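Local coordinates for putative TOXIN related protein (Parabacteroides distasonis ATCC 8503, PDB 3K0Y), which is of unknown function but belongs to the NigD-like family, joining an OB-type domain to a C-terminal beta sandwich, at residues E151-A156 / N189-E194. Sequence-based numbering, arbitrary orientation.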
loop_
_atom_site.group_PDB
_atom_site.type_symbol
_atom_site.label_atom_id
_atom_site.label_comp_id
_atom_site.label_asym_id
_atom_site.label_seq_id
_atom_site.Cartn_x
_atom_site.Cartn_y
_atom_site.Cartn_z
ATOM N N GLU A 151 2.819 -8.438 -9.289
ATOM C CA GLU A 151 4.210 -8.550 -8.898
ATOM C C GLU A 151 4.644 -7.270 -8.177
ATOM O O GLU A 151 4.453 -6.165 -8.684
ATOM C CB GLU A 151 5.119 -8.728 -10.103
ATOM C CG GLU A 151 4.912 -9.927 -10.883
ATOM C CD GLU A 151 5.822 -10.017 -12.142
ATOM O OE1 GLU A 151 6.473 -9.027 -12.546
ATOM O OE2 GLU A 151 5.865 -11.113 -12.713
ATOM N N PHE A 152 5.219 -7.431 -7.002
ATOM C CA PHE A 152 5.788 -6.358 -6.267
ATOM C C PHE A 152 7.222 -6.271 -6.715
ATOM O O PHE A 152 7.974 -7.208 -6.601
ATOM C CB PHE A 152 5.711 -6.612 -4.760
ATOM C CG PHE A 152 6.432 -5.584 -3.938
ATOM C CD1 PHE A 152 6.024 -4.262 -3.962
ATOM C CD2 PHE A 152 7.516 -5.924 -3.178
ATOM C CE1 PHE A 152 6.692 -3.304 -3.221
ATOM C CE2 PHE A 152 8.184 -4.986 -2.411
ATOM C CZ PHE A 152 7.768 -3.660 -2.420
ATOM N N ARG A 153 7.602 -5.111 -7.211
ATOM C CA ARG A 153 8.889 -4.906 -7.830
ATOM C C ARG A 153 9.704 -3.835 -7.085
ATOM O O ARG A 153 9.142 -2.843 -6.566
ATOM C CB ARG A 153 8.619 -4.480 -9.265
ATOM C CG ARG A 153 7.950 -5.551 -10.083
ATOM C CD ARG A 153 9.034 -6.348 -10.648
ATOM N NE ARG A 153 8.621 -7.252 -11.693
ATOM C CZ ARG A 153 9.484 -7.830 -12.508
ATOM N NH1 ARG A 153 10.770 -7.577 -12.392
ATOM N NH2 ARG A 153 9.060 -8.683 -13.405
ATOM N N HIS A 154 11.020 -4.078 -7.003
ATOM C CA HIS A 154 11.966 -3.218 -6.311
ATOM C C HIS A 154 13.209 -3.077 -7.160
ATOM O O HIS A 154 13.833 -4.101 -7.543
ATOM C CB HIS A 154 12.268 -3.797 -4.937
ATOM C CG HIS A 154 13.440 -3.185 -4.219
ATOM N ND1 HIS A 154 14.547 -3.924 -3.883
ATOM C CD2 HIS A 154 13.636 -1.956 -3.685
ATOM C CE1 HIS A 154 15.405 -3.163 -3.222
ATOM N NE2 HIS A 154 14.882 -1.956 -3.097
ATOM N N ASN A 155 13.531 -1.823 -7.495
ATOM C CA ASN A 155 14.804 -1.497 -8.161
ATOM C C ASN A 155 15.657 -0.625 -7.259
ATOM O O ASN A 155 15.288 0.500 -6.981
ATOM C CB ASN A 155 14.547 -0.720 -9.447
ATOM C CG ASN A 155 15.647 -0.895 -10.476
ATOM O OD1 ASN A 155 16.802 -1.070 -10.147
ATOM N ND2 ASN A 155 15.266 -0.862 -11.734
ATOM N N ALA A 156 16.800 -1.149 -6.836
ATOM C CA ALA A 156 17.818 -0.431 -6.040
ATOM C C ALA A 156 18.871 0.316 -6.891
ATOM O O ALA A 156 19.724 1.043 -6.336
ATOM C CB ALA A 156 18.547 -1.437 -5.126
ATOM N N ASN A 189 3.331 -11.866 -6.153
ATOM C CA ASN A 189 4.685 -12.337 -6.263
ATOM C C ASN A 189 5.700 -11.237 -5.946
ATOM O O ASN A 189 5.460 -10.042 -6.221
ATOM C CB ASN A 189 4.895 -12.861 -7.690
ATOM C CG ASN A 189 4.052 -14.091 -7.970
ATOM O OD1 ASN A 189 4.151 -15.055 -7.247
ATOM N ND2 ASN A 189 3.196 -14.038 -8.950
ATOM N N TYR A 190 6.803 -11.624 -5.310
ATOM C CA TYR A 190 7.920 -10.713 -5.013
ATOM C C TYR A 190 9.185 -11.543 -5.032
ATOM O O TYR A 190 9.102 -12.765 -4.982
ATOM C CB TYR A 190 7.734 -10.022 -3.653
ATOM C CG TYR A 190 7.619 -10.966 -2.496
ATOM C CD1 TYR A 190 6.443 -11.629 -2.243
ATOM C CD2 TYR A 190 8.691 -11.187 -1.641
ATOM C CE1 TYR A 190 6.335 -12.512 -1.203
ATOM C CE2 TYR A 190 8.589 -12.068 -0.601
ATOM C CZ TYR A 190 7.404 -12.717 -0.380
ATOM O OH TYR A 190 7.279 -13.608 0.672
ATOM N N TRP A 191 10.341 -10.898 -5.100
ATOM C CA TRP A 191 11.614 -11.602 -5.203
ATOM C C TRP A 191 12.463 -11.383 -3.988
ATOM O O TRP A 191 12.556 -10.272 -3.455
ATOM C CB TRP A 191 12.357 -11.247 -6.490
ATOM C CG TRP A 191 11.624 -11.867 -7.609
ATOM C CD1 TRP A 191 11.691 -13.189 -8.044
ATOM C CD2 TRP A 191 10.579 -11.252 -8.366
ATOM N NE1 TRP A 191 10.763 -13.400 -9.050
ATOM C CE2 TRP A 191 10.076 -12.227 -9.267
ATOM C CE3 TRP A 191 10.016 -9.968 -8.372
ATOM C CZ2 TRP A 191 9.056 -11.938 -10.169
ATOM C CZ3 TRP A 191 9.004 -9.695 -9.275
ATOM C CH2 TRP A 191 8.546 -10.660 -10.161
ATOM N N THR A 192 13.035 -12.495 -3.526
ATOM C CA THR A 192 13.834 -12.534 -2.332
ATOM C C THR A 192 15.193 -13.103 -2.683
ATOM O O THR A 192 15.443 -13.479 -3.828
ATOM C CB THR A 192 13.179 -13.409 -1.233
ATOM O OG1 THR A 192 13.325 -14.801 -1.561
ATOM C CG2 THR A 192 11.727 -13.079 -1.102
ATOM N N SER A 193 16.061 -13.141 -1.678
ATOM C CA SER A 193 17.413 -13.651 -1.819
ATOM C C SER A 193 17.408 -15.160 -2.060
ATOM O O SER A 193 18.366 -15.696 -2.589
ATOM C CB SER A 193 18.204 -13.344 -0.554
ATOM O OG SER A 193 17.605 -14.004 0.550
ATOM N N GLU A 194 16.337 -15.838 -1.660
ATOM C CA GLU A 194 16.162 -17.268 -1.976
ATOM C C GLU A 194 15.092 -17.481 -3.070
ATOM O O GLU A 194 14.479 -18.530 -3.128
ATOM C CB GLU A 194 15.867 -18.092 -0.704
ATOM C CG GLU A 194 14.595 -17.730 0.090
ATOM C CD GLU A 194 14.634 -18.301 1.528
ATOM O OE1 GLU A 194 15.454 -17.793 2.337
ATOM O OE2 GLU A 194 13.866 -19.263 1.849
HETATM O O HOH W 1 10.043 -8.168 -4.986
#
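Two parallel neighbours at the centre of a four-stranded sheet in the NigD-like beta sandwich, strands 149-155 and 184-192, part company here, and water and a tryptophan bridge the diverging strands. Glu151 and Asn189 still form a regular parallel bridge, and Phe152 N donates a nearly straight hydrogen bond of 2.7 Å to Asn189 O. That oxygen also takes a CA-H...O contact from Glu151 CA. Beyond Phe152 and Tyr190 the strands splay, their segment axes 38° apart. A water takes over the pairing: it donates to Phe152 O at 2.8 Å and accepts from Trp191 N at 2.7 Å, so that both backbone groups stay satisfied.

On the face carrying Glu151 and Asn189, the indole of Trp191 reaches back toward the other strand. Trp191 holds CG anti to its carbonyl carbon (chi1 -71°), which helps turn the six-membered ring toward Glu151 and Arg153. Trp191 CH2 lies 3.4 Å from Glu151 CD; the carboxylate meets the ring at its edge, the two planes almost perpendicular. Trp191 CZ3 sits over one guanidinium face of Arg153, 3.5 Å from Arg153 NE, but the planes are inclined by 54°, so this is no parallel stack. Arg153 bends at chi2 and grips Glu151 OE1 side-on through NE and NH2, the latter at 2.7 Å in a salt bridge. Its NH1 forms a salt bridge with Asp98 of the short helix 97-101. Around the other side of the strands, Phe152 CB and Tyr190 CB touch at 4.1 Å, and the apolar Phe152 suits the buried face toward Ile122 of strand 119-128.

A large flat indole suits this place because it spans separating strands while packing against a buried ion pair; low solvent access would probably strengthen the Glu151-Arg153 attraction, and Asp98 would further balance the arginine's charge.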